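Local coordinates for protein Bd3460 (Bdellovibrio bacteriovorus, PDB 5CEC) that binds the predator's own endopeptidase Bd3459 through its ankyrin-repeat scaffold and probably shields the cell from it during prey invasion, at residues K143-E147 with F182-K186; L163-F169 with D189-K195; V45-Q50 with F81-K85; D55-Q59 with V87-K92. One frame throughout, in Å; residues are numbered along the deposited sequence.

Interaction 1: K143-E147 with F182-K186; sequences KKTAE and FLIKK
K143 and F182 stand opposite each other where two helical segments run alongside, their CA atoms 8.4 Å apart; E147 faces K186 at a CA spacing of 8.5 Å, and between these pairs the CA atoms of A146 and L183 are wider apart, at 9.7 Å. Segment 143-147 is wholly helical, with E147 N bonded to K143 O, whereas 182-186 runs to the end of its helix: K186 is the first residue to leave helical phi/psi.

The phenyl ring of F182 fills the space between the two backbones. Its CG is anti to the backbone N (chi1 168°), which directs the ring toward helix 143-152. There three residues meet it. CG of K143 approaches F182 CE1 to 3.6 Å as the two side chains run antiparallel alongside one another. CB of A146 lies 4.0 Å from CZ of F182 on the more buried side, where A146 also touches F135 and A138 of helix 134-141. E147 comes in at the ring edge, its CG in the plane of the ring and OE2 3.6 Å from F182 CE1; the carboxylate is turned 47° against the ring. K186, one helical turn on from F182, bends at chi2 and sets its CG over one face of that ring, toward the rim. Its NZ then forms a long salt bridge to E147 OE2 at 3.7 Å, probably a modest electrostatic contribution on the exposed side.

An aromatic ring between the second helices of successive helix pairs, with a charged pair on its outer side, fits the side-by-side stacking of ankyrin repeats.

Interaction 2: L163-F169 with D189-K195; sequences LGETALF and DLKLKNK
N194 and E165 are brought together by two different first torsions: CG of N194 sits between its backbone N and carbonyl carbon (chi1 69°), while CG of E165 lies beside the backbone N on an otherwise extended chain. The two side chains run parallel, next to each other, with carboxylate and amide planes only 8° apart. E165 OE2 accepts from N194 ND2 at 2.9 Å through its anti lone pair, the one turned away from OE1, and stays near the amide plane. The other carboxylate oxygen, OE1, is salt-bridged to R173, and N194 OD1 receives the backbone N of Q198, so both flat groups are held from two ends.

The backbones close up beside this pair. K195 N donates to L163 O at 3.0 Å in a nearly straight bond (169°), and N194 CA makes a CA-H...O contact with G164 O at 3.4 Å. G164 has positive phi, and its CA comes within 4.1 Å of the CA of N194. A water bridges G164 O and K193 O; a second links T166 OG1 to D189 O. Between these polar links, the F169 ring turns its edge to L192 O, CZ to O 3.6 Å, and T166 CG2 meets L192 CD1 at 3.8 Å.

The contact thus joins the loop and first helical turn that open one predicted ankyrin repeat to the loop that closes it, with T166 at the N-cap position of helix 167-174. L168 also touches I180 of helix 177-185, while F169 and N194 both reach V203 of helix 200-206, the first helix of the next pair.

Interaction 3: V45-Q50 with F81-K85; sequences VKNLVQ and FLLSK
OE1 of Q50 accepts a hydrogen bond from NZ of K85 at 2.9 Å, the shortest polar link across this contact. The ammonium group sits above the amide, 40° out of the carbonyl plane, hence not on a lone pair. Both chains fold at chi2, and they meet at about a right angle.

Beneath this pair, F81 presents its ring to helix 42-49. CG of K46 lies over one face in a CH-pi contact, 4.1 Å from the ring centroid and 14° off the normal. V49 arrives at the edge, its CB 3.6 Å from F81 CE2, and Q50 NE2 also lies near the ring plane, 3.5 Å from F81 CE1, with the amide turned 66° against the ring. V45 adds CG1 at 3.8 Å from F81 CD2. Farther inward, V45 and V49 touch L33 of helix 31-39.

Chemically, the contact is graded: V45 and V49 meet the ring on its buried side, while K46 and the Q50 amide meet it nearer the surface. The outer bond pairs a charged ammonium with a neutral amide, so it is no salt bridge, and being met well out of the carbonyl plane it is probably only loosely directional.

Interaction 4: D55-Q59 with V87-K92; sequences DLNAQ and VNLELK
L56 and V87 form the close-packed part of a contact between two successive loops of the ankyrin-repeat fold, each running from the second helix of one pair to the first helix of the next. V87 CG1 approaches L56 CB to 3.6 Å, and L56 CD1 is almost as near. Packing continues on the inner side: L56 touches the side chain of K85, V87 reaches L67 of helix 66-72, and L91 packs on M68 of the same helix. L91 inserts CD1 against the backbone of N57, 3.3 Å from N57 O.

The outer side is more polar and partly mediated by water. Q59 OE1 comes within 3.8 Å of L91 CD2, but the amide of Q59 has its strongest partner in G63 O, within its own loop; a water joins Q59 NE2 to K92 N, its leg to the amide being the longer one. Both loops are stiffened internally by Asx turns: D55 OD1 accepts from N57 N, and N88 OD1 from E90 N. In the first loop this lies within a type I beta turn from D55 to A58.

N57 connects the two regimes. Its CG is anti to the carbonyl carbon (chi1 -69°), which carries the amide across to the second loop at about a right angle to N88. There N57 OD1 takes two donors: a water that also donates to N88 O, and the backbone N of N88, at 2.8 Å with an N-H...O angle of 164°.

In the fold
The four contacts occupy two ends of an elongated, all-helical ankyrin stack. Along the chain, interactions 3 and 4 cross, their segments alternating, and both close before the equally interleaved interactions 1 and 2 begin. Within each pair one contact joins helices and the other mainly loops: centres are 13 Å apart for 3 and 4, which touch through L83-L89 and V49-L56, and 16 Å for 1 and 2, which touch where L183 and I184 of helix 177-185 pack on L168 and L190. Between the pairs, centres lie about 30 to 42 Å apart on opposite sides of the chain's centre, without touching. Similar helix and loop contacts thus recur in both halves of the stack, consistent with a modular scaffold for protein binding.

Interaction 1: K143-E147 with F182-K186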
# COMPACT_ATOMS: atom_id res chain seq x y z
N LYS B 143 -0.94 18.88 -3.77
CA LYS B 143 -0.79 20.21 -4.31
C LYS B 143 -0.75 20.24 -5.83
O LYS B 143 -1.34 21.12 -6.44
CB LYS B 143 0.50 20.85 -3.72
CG LYS B 143 0.82 22.26 -4.19
CD LYS B 143 2.25 22.66 -3.81
CE LYS B 143 2.33 23.54 -2.57
NZ LYS B 143 3.53 24.42 -2.65
N LYS B 144 -0.08 19.27 -6.44
CA LYS B 144 0.04 19.23 -7.89
C LYS B 144 -1.34 19.11 -8.52
O LYS B 144 -1.64 19.83 -9.46
CB LYS B 144 0.93 18.06 -8.32
CG LYS B 144 1.09 17.90 -9.83
CD LYS B 144 2.10 16.80 -10.16
CE LYS B 144 2.23 16.61 -11.66
NZ LYS B 144 3.19 15.53 -12.00
N THR B 145 -2.19 18.21 -8.01
CA THR B 145 -3.52 18.05 -8.57
C THR B 145 -4.42 19.24 -8.25
O THR B 145 -5.19 19.68 -9.08
CB THR B 145 -4.14 16.70 -8.19
OG1 THR B 145 -3.43 15.66 -8.87
CG2 THR B 145 -5.60 16.61 -8.61
N ALA B 146 -4.28 19.82 -7.06
CA ALA B 146 -5.03 21.02 -6.75
C ALA B 146 -4.70 22.12 -7.80
O ALA B 146 -5.59 22.83 -8.28
CB ALA B 146 -4.71 21.50 -5.33
N GLU B 147 -3.41 22.29 -8.11
CA GLU B 147 -2.96 23.25 -9.14
C GLU B 147 -3.52 22.89 -10.52
O GLU B 147 -3.96 23.77 -11.25
CB GLU B 147 -1.42 23.34 -9.17
CG GLU B 147 -0.86 23.99 -7.94
CD GLU B 147 0.64 24.15 -7.90
OE1 GLU B 147 1.37 23.31 -8.46
OE2 GLU B 147 1.09 25.13 -7.27
N PHE B 182 -0.52 28.46 0.38
CA PHE B 182 -0.83 27.94 -0.94
C PHE B 182 -2.18 28.46 -1.41
O PHE B 182 -2.28 28.95 -2.55
CB PHE B 182 -0.77 26.39 -0.95
CG PHE B 182 -1.36 25.76 -2.19
CD1 PHE B 182 -0.67 25.79 -3.38
CD2 PHE B 182 -2.62 25.19 -2.20
CE1 PHE B 182 -1.21 25.23 -4.54
CE2 PHE B 182 -3.14 24.63 -3.34
CZ PHE B 182 -2.45 24.65 -4.51
N LEU B 183 -3.19 28.36 -0.56
CA LEU B 183 -4.52 28.77 -0.97
C LEU B 183 -4.60 30.25 -1.22
O LEU B 183 -5.23 30.69 -2.19
CB LEU B 183 -5.58 28.32 0.01
CG LEU B 183 -5.74 26.79 0.11
CD1 LEU B 183 -6.73 26.47 1.22
CD2 LEU B 183 -6.20 26.16 -1.19
N ILE B 184 -3.93 31.03 -0.39
CA ILE B 184 -3.90 32.48 -0.58
C ILE B 184 -3.21 32.83 -1.88
O ILE B 184 -3.69 33.70 -2.62
CB ILE B 184 -3.30 33.17 0.65
CG1 ILE B 184 -4.27 33.08 1.82
CG2 ILE B 184 -2.94 34.61 0.33
CD1 ILE B 184 -3.74 33.58 3.14
N LYS B 185 -2.08 32.17 -2.16
CA LYS B 185 -1.34 32.36 -3.41
C LYS B 185 -2.20 32.07 -4.64
O LYS B 185 -2.02 32.69 -5.68
CB LYS B 185 -0.04 31.56 -3.36
CG LYS B 185 1.02 32.25 -2.49
CD LYS B 185 2.17 31.34 -2.10
CE LYS B 185 2.97 30.91 -3.31
NZ LYS B 185 4.13 30.07 -2.90
N LYS B 186 -3.20 31.20 -4.48
CA LYS B 186 -4.14 30.89 -5.56
C LYS B 186 -5.41 31.70 -5.54
O LYS B 186 -6.30 31.43 -6.33
CB LYS B 186 -4.49 29.39 -5.52
CG LYS B 186 -3.29 28.48 -5.72
CD LYS B 186 -2.48 28.82 -6.95
CE LYS B 186 -1.37 27.82 -7.20
NZ LYS B 186 -0.59 28.20 -8.39

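Interaction 2: L163-F169 with D189-K195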
# COMPACT_ATOMS: atom_id res chain seq x y z
N LEU B 163 -22.12 23.30 2.80
CA LEU B 163 -22.10 23.95 4.10
C LEU B 163 -21.54 25.38 4.06
O LEU B 163 -21.39 26.01 5.09
CB LEU B 163 -21.33 23.08 5.09
CG LEU B 163 -21.81 21.62 5.18
CD1 LEU B 163 -21.00 20.84 6.21
CD2 LEU B 163 -23.29 21.55 5.49
N GLY B 164 -21.24 25.88 2.88
CA GLY B 164 -20.70 27.21 2.71
C GLY B 164 -19.22 27.35 2.93
O GLY B 164 -18.77 28.46 3.15
N GLU B 165 -18.49 26.23 2.89
CA GLU B 165 -17.06 26.26 3.19
C GLU B 165 -16.25 26.02 1.93
O GLU B 165 -16.62 25.21 1.08
CB GLU B 165 -16.74 25.18 4.24
CG GLU B 165 -17.35 25.52 5.58
CD GLU B 165 -16.88 24.66 6.74
OE1 GLU B 165 -16.17 23.64 6.51
OE2 GLU B 165 -17.24 24.98 7.88
N THR B 166 -15.13 26.74 1.84
CA THR B 166 -14.11 26.54 0.83
C THR B 166 -12.93 25.79 1.42
O THR B 166 -12.89 25.44 2.61
CB THR B 166 -13.65 27.91 0.33
OG1 THR B 166 -13.12 28.62 1.45
CG2 THR B 166 -14.81 28.68 -0.27
N ALA B 167 -11.95 25.51 0.57
CA ALA B 167 -10.71 24.82 1.00
C ALA B 167 -10.03 25.50 2.16
O ALA B 167 -9.44 24.83 3.00
CB ALA B 167 -9.76 24.69 -0.16
N LEU B 168 -10.10 26.83 2.21
CA LEU B 168 -9.50 27.56 3.33
C LEU B 168 -10.02 27.07 4.67
O LEU B 168 -9.26 27.02 5.64
CB LEU B 168 -9.73 29.07 3.16
CG LEU B 168 -8.90 29.94 4.11
CD1 LEU B 168 -7.43 29.92 3.72
CD2 LEU B 168 -9.38 31.37 4.04
N PHE B 169 -11.30 26.73 4.74
CA PHE B 169 -11.90 26.22 5.98
C PHE B 169 -11.37 24.84 6.33
O PHE B 169 -11.09 24.54 7.50
CB PHE B 169 -13.43 26.14 5.82
CG PHE B 169 -14.13 27.46 5.85
CD1 PHE B 169 -14.04 28.37 4.80
CD2 PHE B 169 -14.89 27.80 6.94
CE1 PHE B 169 -14.71 29.56 4.87
CE2 PHE B 169 -15.55 29.00 7.02
CZ PHE B 169 -15.48 29.88 5.97
N ASP B 189 -10.23 33.91 -0.85
CA ASP B 189 -10.90 35.05 -0.20
C ASP B 189 -10.85 34.75 1.29
O ASP B 189 -11.16 33.64 1.68
CB ASP B 189 -12.34 35.13 -0.74
CG ASP B 189 -13.14 36.35 -0.24
OD1 ASP B 189 -12.83 36.94 0.82
OD2 ASP B 189 -14.15 36.67 -0.92
N LEU B 190 -10.46 35.73 2.09
CA LEU B 190 -10.33 35.58 3.56
C LEU B 190 -11.58 35.89 4.36
O LEU B 190 -11.69 35.47 5.52
CB LEU B 190 -9.23 36.52 4.06
CG LEU B 190 -7.85 36.22 3.49
CD1 LEU B 190 -6.87 37.35 3.79
CD2 LEU B 190 -7.31 34.88 3.99
N LYS B 191 -12.55 36.57 3.74
CA LYS B 191 -13.70 37.11 4.47
C LYS B 191 -14.97 36.26 4.36
O LYS B 191 -16.02 36.65 4.88
CB LYS B 191 -14.03 38.54 4.02
CG LYS B 191 -12.96 39.55 4.47
CD LYS B 191 -13.42 41.00 4.34
CE LYS B 191 -14.48 41.43 5.35
NZ LYS B 191 -13.94 41.64 6.72
N LEU B 192 -14.90 35.11 3.71
CA LEU B 192 -16.11 34.32 3.53
C LEU B 192 -16.59 33.77 4.86
O LEU B 192 -15.80 33.44 5.74
CB LEU B 192 -15.87 33.17 2.56
CG LEU B 192 -15.46 33.61 1.15
CD1 LEU B 192 -15.11 32.42 0.27
CD2 LEU B 192 -16.60 34.39 0.50
N LYS B 193 -17.90 33.63 4.98
CA LYS B 193 -18.50 32.96 6.11
C LYS B 193 -19.29 31.75 5.62
O LYS B 193 -19.93 31.79 4.57
CB LYS B 193 -19.44 33.93 6.82
CG LYS B 193 -18.71 35.02 7.58
CD LYS B 193 -19.65 35.95 8.29
CE LYS B 193 -18.86 36.90 9.18
NZ LYS B 193 -19.74 37.84 9.90
N ASN B 194 -19.24 30.66 6.39
CA ASN B 194 -20.02 29.48 6.10
C ASN B 194 -21.47 29.68 6.52
O ASN B 194 -21.87 30.76 6.97
CB ASN B 194 -19.38 28.22 6.72
CG ASN B 194 -19.45 28.19 8.23
OD1 ASN B 194 -20.18 28.95 8.85
ND2 ASN B 194 -18.67 27.30 8.83
N LYS B 195 -22.27 28.63 6.34
CA LYS B 195 -23.70 28.73 6.62
C LYS B 195 -24.05 28.84 8.12
O LYS B 195 -25.18 29.21 8.47
CB LYS B 195 -24.48 27.60 5.91
CG LYS B 195 -24.61 27.86 4.41
CD LYS B 195 -25.18 26.71 3.60
CE LYS B 195 -25.25 27.10 2.13
NZ LYS B 195 -25.83 25.99 1.29
O HOH W 1 -18.78 30.97 2.04
O HOH W 2 -11.69 30.91 0.42

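Interaction 3: V45-Q50 with F81-K85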
# COMPACT_ATOMS: atom_id res chain seq x y z
N VAL B 45 -8.46 -7.22 -18.38
CA VAL B 45 -9.20 -6.12 -19.00
C VAL B 45 -9.07 -6.15 -20.55
O VAL B 45 -10.08 -6.11 -21.24
CB VAL B 45 -8.78 -4.75 -18.41
CG1 VAL B 45 -9.32 -3.59 -19.26
CG2 VAL B 45 -9.27 -4.63 -16.96
N LYS B 46 -7.85 -6.26 -21.07
CA LYS B 46 -7.65 -6.32 -22.54
C LYS B 46 -8.34 -7.53 -23.17
O LYS B 46 -8.89 -7.44 -24.28
CB LYS B 46 -6.16 -6.30 -22.89
CG LYS B 46 -5.50 -4.96 -22.65
CD LYS B 46 -4.08 -4.93 -23.19
CE LYS B 46 -3.39 -3.63 -22.86
NZ LYS B 46 -2.03 -3.56 -23.45
N ASN B 47 -8.32 -8.67 -22.46
CA ASN B 47 -9.01 -9.88 -22.92
C ASN B 47 -10.53 -9.80 -22.91
O ASN B 47 -11.15 -10.61 -23.55
CB ASN B 47 -8.56 -11.11 -22.12
CG ASN B 47 -7.13 -11.54 -22.46
OD1 ASN B 47 -6.53 -11.06 -23.43
ND2 ASN B 47 -6.58 -12.44 -21.65
N LEU B 48 -11.12 -8.83 -22.22
CA LEU B 48 -12.58 -8.64 -22.22
C LEU B 48 -13.04 -7.49 -23.12
O LEU B 48 -14.11 -7.56 -23.73
CB LEU B 48 -13.09 -8.40 -20.79
CG LEU B 48 -13.10 -9.64 -19.88
CD1 LEU B 48 -13.27 -9.27 -18.41
CD2 LEU B 48 -14.19 -10.61 -20.32
N VAL B 49 -12.24 -6.43 -23.19
CA VAL B 49 -12.65 -5.21 -23.89
C VAL B 49 -12.50 -5.37 -25.40
O VAL B 49 -13.41 -4.98 -26.14
CB VAL B 49 -11.88 -3.99 -23.37
CG1 VAL B 49 -12.16 -2.75 -24.22
CG2 VAL B 49 -12.26 -3.72 -21.92
N GLN B 50 -11.39 -5.96 -25.85
CA GLN B 50 -11.10 -6.09 -27.29
C GLN B 50 -12.05 -7.10 -27.94
O GLN B 50 -12.38 -6.98 -29.12
CB GLN B 50 -9.64 -6.48 -27.52
CG GLN B 50 -8.62 -5.50 -26.93
CD GLN B 50 -8.40 -4.26 -27.77
OE1 GLN B 50 -9.23 -3.90 -28.62
NE2 GLN B 50 -7.27 -3.59 -27.55
N PHE B 81 -5.71 2.67 -21.05
CA PHE B 81 -6.32 1.77 -22.01
C PHE B 81 -7.78 2.13 -22.28
O PHE B 81 -8.23 2.24 -23.44
CB PHE B 81 -6.19 0.31 -21.55
CG PHE B 81 -6.95 -0.67 -22.41
CD1 PHE B 81 -6.50 -0.97 -23.69
CD2 PHE B 81 -8.15 -1.25 -21.97
CE1 PHE B 81 -7.21 -1.85 -24.50
CE2 PHE B 81 -8.86 -2.13 -22.78
CZ PHE B 81 -8.39 -2.43 -24.04
N LEU B 82 -8.53 2.39 -21.23
CA LEU B 82 -9.93 2.79 -21.39
C LEU B 82 -10.10 4.16 -22.04
O LEU B 82 -11.00 4.35 -22.87
CB LEU B 82 -10.65 2.76 -20.06
CG LEU B 82 -10.79 1.37 -19.44
CD1 LEU B 82 -11.32 1.44 -18.01
CD2 LEU B 82 -11.64 0.42 -20.28
N LEU B 83 -9.22 5.11 -21.73
CA LEU B 83 -9.24 6.41 -22.41
C LEU B 83 -9.00 6.25 -23.92
O LEU B 83 -9.62 6.97 -24.73
CB LEU B 83 -8.20 7.38 -21.81
CG LEU B 83 -8.44 7.81 -20.37
CD1 LEU B 83 -7.31 8.64 -19.87
CD2 LEU B 83 -9.71 8.59 -20.27
N SER B 84 -8.17 5.30 -24.30
CA SER B 84 -7.92 5.04 -25.73
C SER B 84 -9.15 4.49 -26.45
O SER B 84 -9.24 4.60 -27.66
CB SER B 84 -6.72 4.10 -25.91
OG SER B 84 -7.07 2.73 -25.76
N LYS B 85 -10.10 3.92 -25.70
CA LYS B 85 -11.39 3.48 -26.24
C LYS B 85 -12.45 4.59 -26.22
O LYS B 85 -13.59 4.35 -26.61
CB LYS B 85 -11.91 2.26 -25.47
CG LYS B 85 -10.96 1.07 -25.46
CD LYS B 85 -10.72 0.51 -26.86
CE LYS B 85 -9.77 -0.68 -26.87
NZ LYS B 85 -9.30 -1.01 -28.25

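Interaction 4: D55-Q59 with V87-K92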
# COMPACT_ATOMS: atom_id res chain seq x y z
N ASP B 55 -20.35 -2.77 -23.70
CA ASP B 55 -20.52 -1.33 -23.75
C ASP B 55 -19.78 -0.77 -22.57
O ASP B 55 -20.22 -0.92 -21.44
CB ASP B 55 -22.01 -1.01 -23.69
CG ASP B 55 -22.30 0.48 -23.64
OD1 ASP B 55 -21.37 1.33 -23.67
OD2 ASP B 55 -23.51 0.77 -23.57
N LEU B 56 -18.68 -0.08 -22.83
CA LEU B 56 -17.83 0.42 -21.76
C LEU B 56 -18.47 1.55 -20.98
O LEU B 56 -17.95 1.90 -19.93
CB LEU B 56 -16.47 0.88 -22.30
CG LEU B 56 -15.60 -0.21 -22.93
CD1 LEU B 56 -14.35 0.38 -23.56
CD2 LEU B 56 -15.21 -1.29 -21.95
N ASN B 57 -19.56 2.14 -21.50
CA ASN B 57 -20.29 3.16 -20.76
C ASN B 57 -21.47 2.60 -19.97
O ASN B 57 -22.14 3.35 -19.28
CB ASN B 57 -20.76 4.27 -21.72
CG ASN B 57 -19.62 5.10 -22.25
OD1 ASN B 57 -18.59 5.30 -21.57
ND2 ASN B 57 -19.77 5.59 -23.47
N ALA B 58 -21.76 1.29 -20.11
CA ALA B 58 -22.83 0.70 -19.31
C ALA B 58 -22.48 0.69 -17.82
O ALA B 58 -21.33 0.44 -17.41
CB ALA B 58 -23.17 -0.70 -19.80
N GLN B 59 -23.49 0.99 -17.00
CA GLN B 59 -23.31 1.10 -15.57
C GLN B 59 -23.97 -0.07 -14.86
O GLN B 59 -25.04 -0.56 -15.27
CB GLN B 59 -23.87 2.43 -15.09
CG GLN B 59 -23.01 3.60 -15.51
CD GLN B 59 -23.71 4.93 -15.35
OE1 GLN B 59 -24.49 5.36 -16.21
NE2 GLN B 59 -23.45 5.59 -14.23
N VAL B 87 -14.03 6.24 -23.77
CA VAL B 87 -15.15 6.11 -22.85
C VAL B 87 -15.62 7.47 -22.36
O VAL B 87 -14.86 8.47 -22.34
CB VAL B 87 -14.76 5.22 -21.65
CG1 VAL B 87 -14.42 3.82 -22.14
CG2 VAL B 87 -13.66 5.86 -20.79
N ASN B 88 -16.87 7.54 -21.92
CA ASN B 88 -17.42 8.77 -21.37
C ASN B 88 -16.84 9.02 -19.98
O ASN B 88 -16.89 8.15 -19.09
CB ASN B 88 -18.96 8.74 -21.32
CG ASN B 88 -19.55 10.09 -20.85
OD1 ASN B 88 -19.49 10.39 -19.68
ND2 ASN B 88 -20.05 10.93 -21.78
N LEU B 89 -16.29 10.22 -19.77
CA LEU B 89 -15.61 10.53 -18.52
C LEU B 89 -16.50 10.98 -17.41
O LEU B 89 -16.07 11.00 -16.25
CB LEU B 89 -14.52 11.58 -18.74
CG LEU B 89 -13.45 11.34 -19.81
CD1 LEU B 89 -12.40 12.43 -19.81
CD2 LEU B 89 -12.79 9.98 -19.60
N GLU B 90 -17.75 11.31 -17.72
CA GLU B 90 -18.61 12.06 -16.81
C GLU B 90 -19.78 11.30 -16.23
O GLU B 90 -20.60 11.87 -15.47
CB GLU B 90 -19.07 13.35 -17.48
CG GLU B 90 -17.95 14.22 -18.01
CD GLU B 90 -16.88 14.57 -17.02
OE1 GLU B 90 -17.13 14.64 -15.80
OE2 GLU B 90 -15.74 14.80 -17.47
N LEU B 91 -19.85 10.00 -16.50
CA LEU B 91 -20.86 9.18 -15.83
C LEU B 91 -20.61 9.20 -14.33
O LEU B 91 -19.48 9.40 -13.87
CB LEU B 91 -20.89 7.77 -16.39
CG LEU B 91 -21.24 7.69 -17.89
CD1 LEU B 91 -21.03 6.30 -18.41
CD2 LEU B 91 -22.68 8.14 -18.11
N LYS B 92 -21.67 9.02 -13.56
CA LYS B 92 -21.63 9.10 -12.11
C LYS B 92 -22.23 7.87 -11.47
O LYS B 92 -23.23 7.32 -11.97
CB LYS B 92 -22.39 10.33 -11.61
CG LYS B 92 -21.69 11.62 -11.99
CD LYS B 92 -22.55 12.80 -11.71
CE LYS B 92 -21.87 14.07 -12.11
NZ LYS B 92 -22.90 15.14 -12.26
O HOH W 3 -17.30 5.46 -19.02
O HOH W 4 -24.35 8.70 -14.70